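Local coordinates for protein tetraacyldisaccharide 4'-kinase (Aquifex aeolicus, PDB 4EHX) that transfers the gamma-phosphate of ATP to the 4'-position of a tetraacyldisaccharide 1-phosphate, forming lipid IVA in lipid A biosynthesis, at residues A[230-235]-A[262-267]; A[85-90]-A[110-115]; A[152-157]-A[182-187]. All coordinates share one frame; numbering follows the deposited sequence.

Read from the N terminus, the three contacts follow one another in series, and none nests in or crosses another. Contact 2 comes first: 85-90 meets 110-115, closing a loop that carries helices 94-97 and 99-107, at the border of the P-loop kinase core where strand 81-86 runs antiparallel to strand 112-116. Contact 3 then closes the loop containing helix 157-160 by pairing strand 150-156 in parallel with strand 182-186; strand 150-156 is also paired with strand 38-43, which leads into the predicted ATP-binding loop. Contact 1 closes last, around helix 237-248 and strand 252-257, fastening the loop 262-267 onto strand 229-233. Contacts 1 and 3 are centred about 31 Å apart on opposite sides of the chain's centre.

Contact 1. Residues A[230-235]-A[262-267]; sequences IAFSGL and YDYSDF
Three aromatic rings, Phe232, Tyr264 and Phe267, carry this contact, yet neither pair across it settles into a stack or an edge-to-face arrangement. The result is an oblique aromatic cluster, with which the loop 262-267 packs onto the end of the parallel strand 229-233. Phe232 is the ring shared by both pairs. Phe267 comes from the opposite direction and sets CE1 over one face of Phe232, displaced toward the rim, with the ring planes at 41° and Phe267 CZ 3.4 Å from Phe232 CE2. Tyr264 meets another part of the same ring: its CE1 lies 3.5 Å from Phe232 CE1, the planes turned by 50°, while its hydroxyl sits in the plane of the Phe232 ring at the edge. Within the loop, Tyr262 CD2 lies over the centre of the Tyr264 ring, 3.2 Å above its plane. Leu285 touches both phenylalanines, adding an aliphatic surface to the cluster. The buried Tyr264 hydroxyl is satisfied by a hydrogen bond with Asp281 OD1, and the other oxygen of that carboxylate, OD2, bonds Gly234 N, so one aspartate ties together the two segments. Having no side chain, Gly234 admits the phenol closely, and Tyr264 OH lies 3.3 Å from Gly234 CA.

Contact 2. Residues A[85-90]-A[110-115]; sequences SEYGNL and HVSVVA
The Tyr87 ring lies with one face against Ser112, whose OG sits over the ring centre, 3.1 Å above the plane. At the ring's edge, and in its plane, is the carbonyl of His110, with His110 O 3.5 Å from Tyr87 CD1. Ser112 OG does double duty here, because it also accepts the backbone N-H of Tyr87 (Tyr87 N to Ser112 OG 2.9 Å, 152° at the hydrogen). With CG of Tyr87 beside its own backbone N (chi1 -61°), the ring folds back over the very oxygen that this N-H grips. The far end of the ring is held by a hydrogen bond between Tyr87 OH and Leu130 O, and Arg66 and Pro132 touch the same side chain.

Tyr87 belongs to a type I' beta turn, Glu86 to Asn89, that links strands 81-86 and 89-90 in a tight hairpin. This hairpin flanks strand 112-116, which on its other side pairs in parallel with strand 67-71 of the P-loop core. Ser85 and Val113 form an antiparallel hydrogen-bonded pair: Ser85 N reaches Val113 O at 3.1 Å, and Val113 N returns to Ser85 O at 3.0 Å. Further along, Gly88 N makes only a weak bond to Val111 O, 3.1 Å and strongly bent. A water bridges Ser85 OG (2.7 Å) and Val111 O (2.8 Å).

Contact 3. Residues A[152-157]-A[182-187]; sequences ILLLKK and ALVLTY
Ile152 to Leu155 and Ala182 to Thr186 zip together closely, whereas beyond them, at Lys156, Lys157 and Tyr187, regular backbone pairing gives way and a water enters. In the tight part the backbone bonds are short and nearly straight: Leu153 N to Ala182 O, Val184 N to Leu153 O, and Leu155 N to Val184 O at 2.8 Å. On one face of the pair Leu153 and Leu183 lie side by side, pointing the same way, with their CD2 methyls 3.8 Å apart; Leu155 and Leu185 continue this layer more loosely. On the other face Leu154 lies alongside Val184, CD1 to CB, and Ile152 CG2 meets Val184 CG2 obliquely at 3.6 Å. Phe54 of helix 51-61 rests against all three of these residues.

These are adjacent parallel strands of the P-loop kinase core, 150-156 lying between 182-186 and the strand 38-43 that precedes the predicted ATP-binding loop.

Thr186 marks the transition. The Thr186 side chain crosses that of Leu154 at about a right angle, with Thr186 CG2 3.7 Å from Leu154 CG, while OG1, placed between backbone N and carbonyl carbon (chi1 60°), turns back to Leu155 O. Leu155 O thus receives two donors, Thr186 N at 2.8 Å and, weakly, Thr186 OG1 at 3.2 Å. Past this point Lys156 CB still lies against Thr186 OG1, but a single water makes the bridge between the backbones, accepting from Lys157 N and donating to Thr186 O. Tyr187 brings CD1 only to 4.0 Å from Lys156 CB, and its ring approaches Gly48. Lys156, extended beyond CG, carries NZ to Gly48 O, in the loop predicted to bind ATP, and to a bound 2-methyl-2,4-pentanediol, probably from the crystallisation liquor.

Contact 1. Residues A[230-235]-A[262-267]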
ATOM      1  N   ILE A 230      22.045 -14.406  -2.319  1.00 37.18           N
ATOM      2  CA  ILE A 230      22.599 -13.088  -2.070  1.00 37.82           C
ATOM      3  C   ILE A 230      21.417 -12.133  -1.957  1.00 45.29           C
ATOM      4  O   ILE A 230      20.616 -12.022  -2.881  1.00 38.26           O
ATOM      5  CB  ILE A 230      23.512 -12.644  -3.222  1.00 36.85           C
ATOM      6  CG1 ILE A 230      24.713 -13.589  -3.336  1.00 37.65           C
ATOM      7  CG2 ILE A 230      23.976 -11.219  -3.009  1.00 43.96           C
ATOM      8  CD1 ILE A 230      25.490 -13.441  -4.625  1.00 44.78           C
ATOM      9  N   ALA A 231      21.290 -11.466  -0.819  1.00 37.60           N
ATOM     10  CA  ALA A 231      20.175 -10.551  -0.610  1.00 39.91           C
ATOM     11  C   ALA A 231      20.645  -9.104  -0.637  1.00 44.70           C
ATOM     12  O   ALA A 231      21.798  -8.802  -0.303  1.00 42.02           O
ATOM     13  CB  ALA A 231      19.470 -10.856   0.704  1.00 45.33           C
ATOM     14  N   PHE A 232      19.744  -8.211  -1.033  1.00 40.66           N
ATOM     15  CA  PHE A 232      20.059  -6.795  -1.095  1.00 39.94           C
ATOM     16  C   PHE A 232      18.815  -5.915  -1.023  1.00 40.34           C
ATOM     17  O   PHE A 232      17.706  -6.339  -1.357  1.00 37.18           O
ATOM     18  CB  PHE A 232      20.916  -6.465  -2.323  1.00 41.37           C
ATOM     19  CG  PHE A 232      20.200  -6.620  -3.641  1.00 36.70           C
ATOM     20  CD1 PHE A 232      19.445  -5.577  -4.161  1.00 38.30           C
ATOM     21  CD2 PHE A 232      20.315  -7.791  -4.375  1.00 35.78           C
ATOM     22  CE1 PHE A 232      18.797  -5.706  -5.374  1.00 34.91           C
ATOM     23  CE2 PHE A 232      19.668  -7.930  -5.597  1.00 33.80           C
ATOM     24  CZ  PHE A 232      18.912  -6.886  -6.097  1.00 34.03           C
ATOM     25  N   SER A 233      19.008  -4.688  -0.562  1.00 39.43           N
ATOM     26  CA  SER A 233      17.898  -3.778  -0.351  1.00 52.86           C
ATOM     27  C   SER A 233      18.298  -2.367  -0.743  1.00 61.92           C
ATOM     28  O   SER A 233      19.417  -1.928  -0.471  1.00 54.99           O
ATOM     29  CB  SER A 233      17.445  -3.813   1.109  1.00 61.82           C
ATOM     30  OG  SER A 233      16.239  -3.091   1.271  1.00 73.85           O
ATOM     31  N   GLY A 234      17.373  -1.668  -1.390  1.00 81.72           N
ATOM     32  CA  GLY A 234      17.627  -0.336  -1.899  1.00 98.38           C
ATOM     33  C   GLY A 234      17.057   0.749  -1.013  1.00113.28           C
ATOM     34  O   GLY A 234      16.560   1.760  -1.505  1.00119.26           O
ATOM     35  N   LEU A 235      17.108   0.522   0.295  1.00122.16           N
ATOM     36  CA  LEU A 235      16.877   1.576   1.283  1.00130.92           C
ATOM     37  C   LEU A 235      17.043   1.046   2.708  1.00132.50           C
ATOM     38  O   LEU A 235      17.771   0.080   2.936  1.00133.58           O
ATOM     39  CB  LEU A 235      15.520   2.277   1.095  1.00130.50           C
ATOM     40  CG  LEU A 235      14.196   1.521   1.219  1.00125.37           C
ATOM     41  CD1 LEU A 235      13.807   1.333   2.668  1.00123.23           C
ATOM     42  CD2 LEU A 235      13.092   2.224   0.425  1.00121.43           C
ATOM     43  N   TYR A 262      18.512   4.485  -5.194  1.00147.81           N
ATOM     44  CA  TYR A 262      19.162   3.668  -6.213  1.00131.60           C
ATOM     45  C   TYR A 262      18.212   3.224  -7.324  1.00122.62           C
ATOM     46  O   TYR A 262      17.212   2.544  -7.075  1.00119.66           O
ATOM     47  CB  TYR A 262      19.842   2.456  -5.569  1.00122.08           C
ATOM     48  CG  TYR A 262      20.949   1.866  -6.407  1.00115.78           C
ATOM     49  CD1 TYR A 262      21.933   2.675  -6.958  1.00115.12           C
ATOM     50  CD2 TYR A 262      21.021   0.498  -6.634  1.00111.51           C
ATOM     51  CE1 TYR A 262      22.951   2.142  -7.724  1.00115.80           C
ATOM     52  CE2 TYR A 262      22.037  -0.048  -7.399  1.00111.07           C
ATOM     53  CZ  TYR A 262      22.999   0.780  -7.943  1.00112.46           C
ATOM     54  OH  TYR A 262      24.011   0.239  -8.704  1.00108.92           O
ATOM     55  N   ASP A 263      18.537   3.624  -8.551  1.00115.99           N
ATOM     56  CA  ASP A 263      17.760   3.244  -9.727  1.00107.00           C
ATOM     57  C   ASP A 263      18.359   2.013 -10.412  1.00 98.81           C
ATOM     58  O   ASP A 263      17.969   1.656 -11.524  1.00 98.78           O
ATOM     59  CB  ASP A 263      17.645   4.422 -10.707  1.00104.15           C
ATOM     60  CG  ASP A 263      18.948   4.717 -11.443  1.00103.29           C
ATOM     61  OD1 ASP A 263      20.027   4.310 -10.960  1.00105.55           O
ATOM     62  OD2 ASP A 263      18.884   5.368 -12.508  1.00 97.56           O
ATOM     63  N   TYR A 264      19.301   1.369  -9.728  1.00 85.99           N
ATOM     64  CA  TYR A 264      19.941   0.147 -10.216  1.00 75.15           C
ATOM     65  C   TYR A 264      20.433   0.254 -11.653  1.00 83.58           C
ATOM     66  O   TYR A 264      20.243  -0.657 -12.459  1.00 79.76           O
ATOM     67  CB  TYR A 264      19.021  -1.064 -10.030  1.00 66.70           C
ATOM     68  CG  TYR A 264      18.810  -1.384  -8.573  1.00 64.27           C
ATOM     69  CD1 TYR A 264      19.684  -2.227  -7.896  1.00 61.05           C
ATOM     70  CD2 TYR A 264      17.759  -0.814  -7.861  1.00 64.20           C
ATOM     71  CE1 TYR A 264      19.509  -2.507  -6.554  1.00 65.47           C
ATOM     72  CE2 TYR A 264      17.575  -1.089  -6.521  1.00 62.30           C
ATOM     73  CZ  TYR A 264      18.453  -1.936  -5.873  1.00 63.08           C
ATOM     74  OH  TYR A 264      18.278  -2.217  -4.540  1.00 65.24           O
ATOM     75  N   SER A 265      21.075   1.376 -11.961  1.00 95.16           N
ATOM     76  CA  SER A 265      21.679   1.580 -13.268  1.00101.76           C
ATOM     77  C   SER A 265      23.011   0.843 -13.353  1.00 99.97           C
ATOM     78  O   SER A 265      23.437   0.438 -14.433  1.00 98.44           O
ATOM     79  CB  SER A 265      21.867   3.075 -13.548  1.00106.30           C
ATOM     80  OG  SER A 265      22.509   3.727 -12.464  1.00109.82           O
ATOM     81  N   ASP A 266      23.654   0.662 -12.201  1.00100.28           N
ATOM     82  CA  ASP A 266      24.961   0.009 -12.139  1.00 95.96           C
ATOM     83  C   ASP A 266      24.917  -1.393 -11.530  1.00 81.79           C
ATOM     84  O   ASP A 266      25.961  -1.961 -11.208  1.00 81.25           O
ATOM     85  CB  ASP A 266      25.957   0.872 -11.356  1.00105.27           C
ATOM     86  CG  ASP A 266      26.602   1.948 -12.214  1.00115.23           C
ATOM     87  OD1 ASP A 266      25.933   2.471 -13.130  1.00115.91           O
ATOM     88  OD2 ASP A 266      27.785   2.271 -11.970  1.00122.01           O
ATOM     89  N   PHE A 267      23.720  -1.954 -11.371  1.00 68.68           N
ATOM     90  CA  PHE A 267      23.592  -3.293 -10.790  1.00 64.65           C
ATOM     91  C   PHE A 267      24.066  -4.388 -11.756  1.00 61.51           C
ATOM     92  O   PHE A 267      23.599  -4.466 -12.899  1.00 51.84           O
ATOM     93  CB  PHE A 267      22.160  -3.566 -10.326  1.00 67.49           C
ATOM     94  CG  PHE A 267      22.015  -4.849  -9.564  1.00 65.62           C
ATOM     95  CD1 PHE A 267      22.599  -4.994  -8.314  1.00 61.98           C
ATOM     96  CD2 PHE A 267      21.312  -5.913 -10.099  1.00 63.45           C
ATOM     97  CE1 PHE A 267      22.483  -6.174  -7.615  1.00 61.77           C
ATOM     98  CE2 PHE A 267      21.187  -7.097  -9.398  1.00 62.97           C
ATOM     99  CZ  PHE A 267      21.775  -7.227  -8.155  1.00 59.36           C
TER

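Contact 2. Residues A[85-90]-A[110-115]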
ATOM      1  N   SER A  85      -1.752   1.791 -15.760  1.00 26.26           N
ATOM      2  CA  SER A  85      -1.958   0.437 -16.247  1.00 26.86           C
ATOM      3  C   SER A  85      -3.392   0.258 -16.694  1.00 25.98           C
ATOM      4  O   SER A  85      -4.304   0.750 -16.046  1.00 22.06           O
ATOM      5  CB  SER A  85      -1.660  -0.559 -15.128  1.00 24.05           C
ATOM      6  OG  SER A  85      -1.986  -1.875 -15.532  1.00 35.95           O
ATOM      7  N   GLU A  86      -3.586  -0.480 -17.782  1.00 25.36           N
ATOM      8  CA  GLU A  86      -4.921  -0.805 -18.247  1.00 23.48           C
ATOM      9  C   GLU A  86      -5.176  -2.288 -18.020  1.00 27.36           C
ATOM     10  O   GLU A  86      -4.688  -3.142 -18.771  1.00 26.90           O
ATOM     11  CB  GLU A  86      -5.076  -0.442 -19.727  1.00 26.93           C
ATOM     12  CG  GLU A  86      -6.390  -0.908 -20.340  1.00 34.72           C
ATOM     13  CD  GLU A  86      -6.492  -0.574 -21.819  1.00 44.35           C
ATOM     14  OE1 GLU A  86      -5.486  -0.767 -22.543  1.00 35.07           O
ATOM     15  OE2 GLU A  86      -7.575  -0.120 -22.254  1.00 40.31           O
ATOM     16  N   TYR A  87      -5.914  -2.589 -16.959  1.00 24.66           N
ATOM     17  CA  TYR A  87      -6.211  -3.967 -16.579  1.00 24.96           C
ATOM     18  C   TYR A  87      -4.991  -4.888 -16.613  1.00 28.47           C
ATOM     19  O   TYR A  87      -5.024  -5.961 -17.208  1.00 32.36           O
ATOM     20  CB  TYR A  87      -7.376  -4.503 -17.421  1.00 32.80           C
ATOM     21  CG  TYR A  87      -8.599  -3.661 -17.151  1.00 27.90           C
ATOM     22  CD1 TYR A  87      -9.227  -3.718 -15.909  1.00 34.31           C
ATOM     23  CD2 TYR A  87      -9.067  -2.744 -18.089  1.00 25.57           C
ATOM     24  CE1 TYR A  87     -10.320  -2.917 -15.614  1.00 33.80           C
ATOM     25  CE2 TYR A  87     -10.165  -1.930 -17.803  1.00 27.20           C
ATOM     26  CZ  TYR A  87     -10.787  -2.037 -16.567  1.00 36.21           C
ATOM     27  OH  TYR A  87     -11.875  -1.252 -16.273  1.00 30.02           O
ATOM     28  N   GLY A  88      -3.916  -4.454 -15.962  1.00 25.46           N
ATOM     29  CA  GLY A  88      -2.741  -5.286 -15.814  1.00 29.52           C
ATOM     30  C   GLY A  88      -1.628  -4.883 -16.750  1.00 30.06           C
ATOM     31  O   GLY A  88      -0.465  -5.150 -16.466  1.00 31.50           O
ATOM     32  N   ASN A  89      -1.972  -4.235 -17.862  1.00 25.81           N
ATOM     33  CA  ASN A  89      -0.961  -3.859 -18.854  1.00 29.10           C
ATOM     34  C   ASN A  89      -0.345  -2.486 -18.580  1.00 33.61           C
ATOM     35  O   ASN A  89      -1.004  -1.463 -18.753  1.00 29.53           O
ATOM     36  CB  ASN A  89      -1.545  -3.898 -20.271  1.00 28.94           C
ATOM     37  CG  ASN A  89      -1.961  -5.296 -20.700  1.00 32.97           C
ATOM     38  OD1 ASN A  89      -1.379  -6.291 -20.271  1.00 28.83           O
ATOM     39  ND2 ASN A  89      -2.971  -5.375 -21.558  1.00 28.61           N
ATOM     40  N   LEU A  90       0.914  -2.467 -18.148  1.00 31.75           N
ATOM     41  CA  LEU A  90       1.608  -1.209 -17.881  1.00 30.50           C
ATOM     42  C   LEU A  90       1.695  -0.359 -19.153  1.00 30.78           C
ATOM     43  O   LEU A  90       1.984  -0.861 -20.243  1.00 33.67           O
ATOM     44  CB  LEU A  90       3.005  -1.464 -17.289  1.00 31.89           C
ATOM     45  CG  LEU A  90       3.076  -1.553 -15.755  1.00 31.92           C
ATOM     46  CD1 LEU A  90       2.740  -0.207 -15.090  1.00 31.46           C
ATOM     47  CD2 LEU A  90       2.156  -2.651 -15.225  1.00 26.37           C
ATOM     48  N   HIS A 110      -4.634  -7.849 -13.198  1.00 28.44           N
ATOM     49  CA  HIS A 110      -5.937  -7.744 -13.879  1.00 29.65           C
ATOM     50  C   HIS A 110      -6.657  -6.424 -13.566  1.00 23.22           C
ATOM     51  O   HIS A 110      -7.845  -6.256 -13.862  1.00 25.22           O
ATOM     52  CB  HIS A 110      -6.849  -8.898 -13.470  1.00 37.53           C
ATOM     53  CG  HIS A 110      -6.192 -10.236 -13.576  1.00 54.34           C
ATOM     54  ND1 HIS A 110      -5.960 -10.854 -14.785  1.00 61.68           N
ATOM     55  CD2 HIS A 110      -5.689 -11.060 -12.626  1.00 55.88           C
ATOM     56  CE1 HIS A 110      -5.351 -12.007 -14.576  1.00 65.57           C
ATOM     57  NE2 HIS A 110      -5.174 -12.156 -13.275  1.00 64.93           N
ATOM     58  N   VAL A 111      -5.930  -5.492 -12.985  1.00 21.54           N
ATOM     59  CA  VAL A 111      -6.560  -4.275 -12.470  1.00 19.93           C
ATOM     60  C   VAL A 111      -5.960  -3.033 -13.123  1.00 23.19           C
ATOM     61  O   VAL A 111      -4.766  -3.006 -13.401  1.00 22.29           O
ATOM     62  CB  VAL A 111      -6.371  -4.205 -10.945  1.00 25.95           C
ATOM     63  CG1 VAL A 111      -6.925  -2.918 -10.406  1.00 26.69           C
ATOM     64  CG2 VAL A 111      -7.047  -5.411 -10.273  1.00 26.15           C
ATOM     65  N   SER A 112      -6.778  -2.006 -13.368  1.00 19.46           N
ATOM     66  CA  SER A 112      -6.253  -0.742 -13.873  1.00 18.97           C
ATOM     67  C   SER A 112      -5.695   0.120 -12.733  1.00 16.66           C
ATOM     68  O   SER A 112      -6.120  -0.005 -11.593  1.00 18.79           O
ATOM     69  CB  SER A 112      -7.320   0.037 -14.659  1.00 22.65           C
ATOM     70  OG  SER A 112      -7.746  -0.683 -15.810  1.00 23.38           O
ATOM     71  N   VAL A 113      -4.734   0.975 -13.058  1.00 19.38           N
ATOM     72  CA  VAL A 113      -4.149   1.899 -12.083  1.00 22.29           C
ATOM     73  C   VAL A 113      -4.051   3.275 -12.715  1.00 23.88           C
ATOM     74  O   VAL A 113      -3.539   3.443 -13.832  1.00 19.98           O
ATOM     75  CB  VAL A 113      -2.748   1.458 -11.629  1.00 23.70           C
ATOM     76  CG1 VAL A 113      -2.138   2.496 -10.663  1.00 19.55           C
ATOM     77  CG2 VAL A 113      -2.816   0.089 -10.969  1.00 18.82           C
ATOM     78  N   VAL A 114      -4.564   4.260 -11.999  1.00 18.43           N
ATOM     79  CA  VAL A 114      -4.504   5.643 -12.447  1.00 20.65           C
ATOM     80  C   VAL A 114      -3.849   6.478 -11.347  1.00 20.58           C
ATOM     81  O   VAL A 114      -4.168   6.327 -10.167  1.00 23.72           O
ATOM     82  CB  VAL A 114      -5.929   6.172 -12.784  1.00 24.49           C
ATOM     83  CG1 VAL A 114      -5.932   7.695 -12.913  1.00 26.99           C
ATOM     84  CG2 VAL A 114      -6.455   5.487 -14.056  1.00 22.32           C
ATOM     85  N   ALA A 115      -2.893   7.319 -11.742  1.00 23.22           N
ATOM     86  CA  ALA A 115      -2.212   8.201 -10.809  1.00 25.10           C
ATOM     87  C   ALA A 115      -2.735   9.622 -11.006  1.00 23.80           C
ATOM     88  O   ALA A 115      -2.723  10.158 -12.115  1.00 25.03           O
ATOM     89  CB  ALA A 115      -0.688   8.152 -11.029  1.00 26.94           C
TER
HETATM   90  O   HOH W   1      -2.003  -3.192 -13.216  1.00 23.72           O

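Contact 3. Residues A[152-157]-A[182-187]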
ATOM      1  N   ILE A 152     -12.283   2.183   4.551  1.00 18.63           N
ATOM      2  CA  ILE A 152     -11.561   1.160   5.299  1.00 17.15           C
ATOM      3  C   ILE A 152     -10.281   1.736   5.879  1.00 18.98           C
ATOM      4  O   ILE A 152      -9.444   2.276   5.153  1.00 18.67           O
ATOM      5  CB  ILE A 152     -11.214  -0.041   4.422  1.00 20.50           C
ATOM      6  CG1 ILE A 152     -12.491  -0.628   3.806  1.00 20.93           C
ATOM      7  CG2 ILE A 152     -10.475  -1.104   5.270  1.00 19.25           C
ATOM      8  CD1 ILE A 152     -12.229  -1.828   2.827  1.00 17.30           C
ATOM      9  N   LEU A 153     -10.139   1.636   7.195  1.00 20.47           N
ATOM     10  CA  LEU A 153      -8.969   2.176   7.868  1.00 17.77           C
ATOM     11  C   LEU A 153      -8.155   1.053   8.464  1.00 19.51           C
ATOM     12  O   LEU A 153      -8.674   0.234   9.229  1.00 21.12           O
ATOM     13  CB  LEU A 153      -9.392   3.116   9.001  1.00 18.89           C
ATOM     14  CG  LEU A 153      -8.226   3.705   9.810  1.00 21.27           C
ATOM     15  CD1 LEU A 153      -7.408   4.668   8.962  1.00 21.32           C
ATOM     16  CD2 LEU A 153      -8.736   4.406  11.107  1.00 25.38           C
ATOM     17  N   LEU A 154      -6.873   1.028   8.131  1.00 19.73           N
ATOM     18  CA  LEU A 154      -5.953   0.047   8.714  1.00 19.27           C
ATOM     19  C   LEU A 154      -5.297   0.665   9.924  1.00 22.54           C
ATOM     20  O   LEU A 154      -4.864   1.825   9.875  1.00 24.54           O
ATOM     21  CB  LEU A 154      -4.870  -0.350   7.706  1.00 18.92           C
ATOM     22  CG  LEU A 154      -5.236  -1.473   6.724  1.00 24.62           C
ATOM     23  CD1 LEU A 154      -6.504  -1.156   5.944  1.00 22.11           C
ATOM     24  CD2 LEU A 154      -4.060  -1.702   5.764  1.00 22.43           C
ATOM     25  N   LEU A 155      -5.214  -0.116  10.994  1.00 23.21           N
ATOM     26  CA  LEU A 155      -4.603   0.313  12.246  1.00 27.50           C
ATOM     27  C   LEU A 155      -3.649  -0.751  12.738  1.00 33.04           C
ATOM     28  O   LEU A 155      -4.029  -1.917  12.833  1.00 28.04           O
ATOM     29  CB  LEU A 155      -5.672   0.474  13.325  1.00 28.06           C
ATOM     30  CG  LEU A 155      -6.431   1.769  13.595  1.00 46.40           C
ATOM     31  CD1 LEU A 155      -7.258   1.525  14.846  1.00 49.79           C
ATOM     32  CD2 LEU A 155      -5.501   2.973  13.786  1.00 37.58           C
ATOM     33  N   LYS A 156      -2.426  -0.366  13.088  1.00 26.29           N
ATOM     34  CA  LYS A 156      -1.549  -1.296  13.806  1.00 31.12           C
ATOM     35  C   LYS A 156      -1.421  -0.915  15.275  1.00 34.37           C
ATOM     36  O   LYS A 156      -1.658   0.235  15.659  1.00 32.51           O
ATOM     37  CB  LYS A 156      -0.173  -1.388  13.149  1.00 31.90           C
ATOM     38  CG  LYS A 156       0.575  -0.091  13.128  1.00 29.28           C
ATOM     39  CD  LYS A 156       1.822  -0.199  12.288  1.00 36.18           C
ATOM     40  CE  LYS A 156       2.457   1.163  12.114  1.00 35.74           C
ATOM     41  NZ  LYS A 156       3.641   1.092  11.220  1.00 40.38           N
ATOM     42  N   LYS A 157      -1.051  -1.880  16.107  1.00 28.80           N
ATOM     43  CA  LYS A 157      -0.990  -1.625  17.545  1.00 32.12           C
ATOM     44  C   LYS A 157      -0.151  -0.378  17.839  1.00 31.17           C
ATOM     45  O   LYS A 157      -0.520   0.444  18.671  1.00 36.01           O
ATOM     46  CB  LYS A 157      -0.442  -2.844  18.299  1.00 33.73           C
ATOM     47  CG  LYS A 157      -0.457  -2.685  19.824  1.00 34.36           C
ATOM     48  CD  LYS A 157       0.154  -3.914  20.504  1.00 36.56           C
ATOM     49  CE  LYS A 157       0.128  -3.802  22.019  1.00 45.55           C
ATOM     50  NZ  LYS A 157       0.790  -4.980  22.653  1.00 47.27           N
ATOM     51  N   ALA A 182     -15.050   0.667   8.464  1.00 24.22           N
ATOM     52  CA  ALA A 182     -14.538  -0.639   8.857  1.00 21.93           C
ATOM     53  C   ALA A 182     -13.092  -0.463   9.283  1.00 22.28           C
ATOM     54  O   ALA A 182     -12.363   0.355   8.708  1.00 23.58           O
ATOM     55  CB  ALA A 182     -14.629  -1.636   7.693  1.00 21.00           C
ATOM     56  N   LEU A 183     -12.687  -1.216  10.300  1.00 21.41           N
ATOM     57  CA  LEU A 183     -11.297  -1.223  10.749  1.00 27.62           C
ATOM     58  C   LEU A 183     -10.618  -2.542  10.417  1.00 29.34           C
ATOM     59  O   LEU A 183     -11.190  -3.611  10.608  1.00 26.99           O
ATOM     60  CB  LEU A 183     -11.207  -1.010  12.262  1.00 23.29           C
ATOM     61  CG  LEU A 183     -11.659   0.351  12.789  1.00 31.45           C
ATOM     62  CD1 LEU A 183     -11.505   0.403  14.296  1.00 33.35           C
ATOM     63  CD2 LEU A 183     -10.860   1.453  12.140  1.00 32.06           C
ATOM     64  N   VAL A 184      -9.383  -2.452   9.948  1.00 22.36           N
ATOM     65  CA  VAL A 184      -8.563  -3.633   9.725  1.00 25.91           C
ATOM     66  C   VAL A 184      -7.377  -3.512  10.658  1.00 30.34           C
ATOM     67  O   VAL A 184      -6.598  -2.559  10.555  1.00 25.80           O
ATOM     68  CB  VAL A 184      -8.064  -3.726   8.259  1.00 22.08           C
ATOM     69  CG1 VAL A 184      -7.136  -4.950   8.082  1.00 20.53           C
ATOM     70  CG2 VAL A 184      -9.257  -3.840   7.296  1.00 20.74           C
ATOM     71  N   LEU A 185      -7.270  -4.458  11.588  1.00 27.14           N
ATOM     72  CA  LEU A 185      -6.235  -4.425  12.612  1.00 27.30           C
ATOM     73  C   LEU A 185      -5.054  -5.241  12.121  1.00 31.69           C
ATOM     74  O   LEU A 185      -5.108  -6.468  12.091  1.00 29.32           O
ATOM     75  CB  LEU A 185      -6.763  -4.986  13.929  1.00 25.97           C
ATOM     76  CG  LEU A 185      -8.064  -4.393  14.493  1.00 30.94           C
ATOM     77  CD1 LEU A 185      -8.338  -4.938  15.897  1.00 33.02           C
ATOM     78  CD2 LEU A 185      -8.056  -2.865  14.514  1.00 26.67           C
ATOM     79  N   THR A 186      -3.988  -4.548  11.743  1.00 26.78           N
ATOM     80  CA  THR A 186      -2.879  -5.161  11.010  1.00 25.64           C
ATOM     81  C   THR A 186      -1.691  -5.619  11.871  1.00 27.46           C
ATOM     82  O   THR A 186      -1.605  -5.332  13.075  1.00 25.80           O
ATOM     83  CB  THR A 186      -2.347  -4.170   9.964  1.00 27.56           C
ATOM     84  OG1 THR A 186      -1.890  -2.994  10.647  1.00 23.71           O
ATOM     85  CG2 THR A 186      -3.464  -3.772   8.968  1.00 22.45           C
ATOM     86  N   TYR A 187      -0.769  -6.321  11.215  1.00 26.75           N
ATOM     87  CA  TYR A 187       0.434  -6.879  11.841  1.00 31.05           C
ATOM     88  C   TYR A 187       0.124  -7.818  13.001  1.00 29.92           C
ATOM     89  O   TYR A 187       0.894  -7.913  13.959  1.00 33.13           O
ATOM     90  CB  TYR A 187       1.412  -5.766  12.243  1.00 29.86           C
ATOM     91  CG  TYR A 187       2.001  -5.050  11.049  1.00 34.99           C
ATOM     92  CD1 TYR A 187       1.348  -3.959  10.473  1.00 32.28           C
ATOM     93  CD2 TYR A 187       3.194  -5.480  10.472  1.00 38.49           C
ATOM     94  CE1 TYR A 187       1.876  -3.306   9.367  1.00 35.97           C
ATOM     95  CE2 TYR A 187       3.729  -4.832   9.365  1.00 40.99           C
ATOM     96  CZ  TYR A 187       3.066  -3.746   8.820  1.00 40.04           C
ATOM     97  OH  TYR A 187       3.588  -3.093   7.726  1.00 39.02           O
TER
HETATM   98  O   HOH W   2       0.001  -4.582  15.275  1.00 32.29           O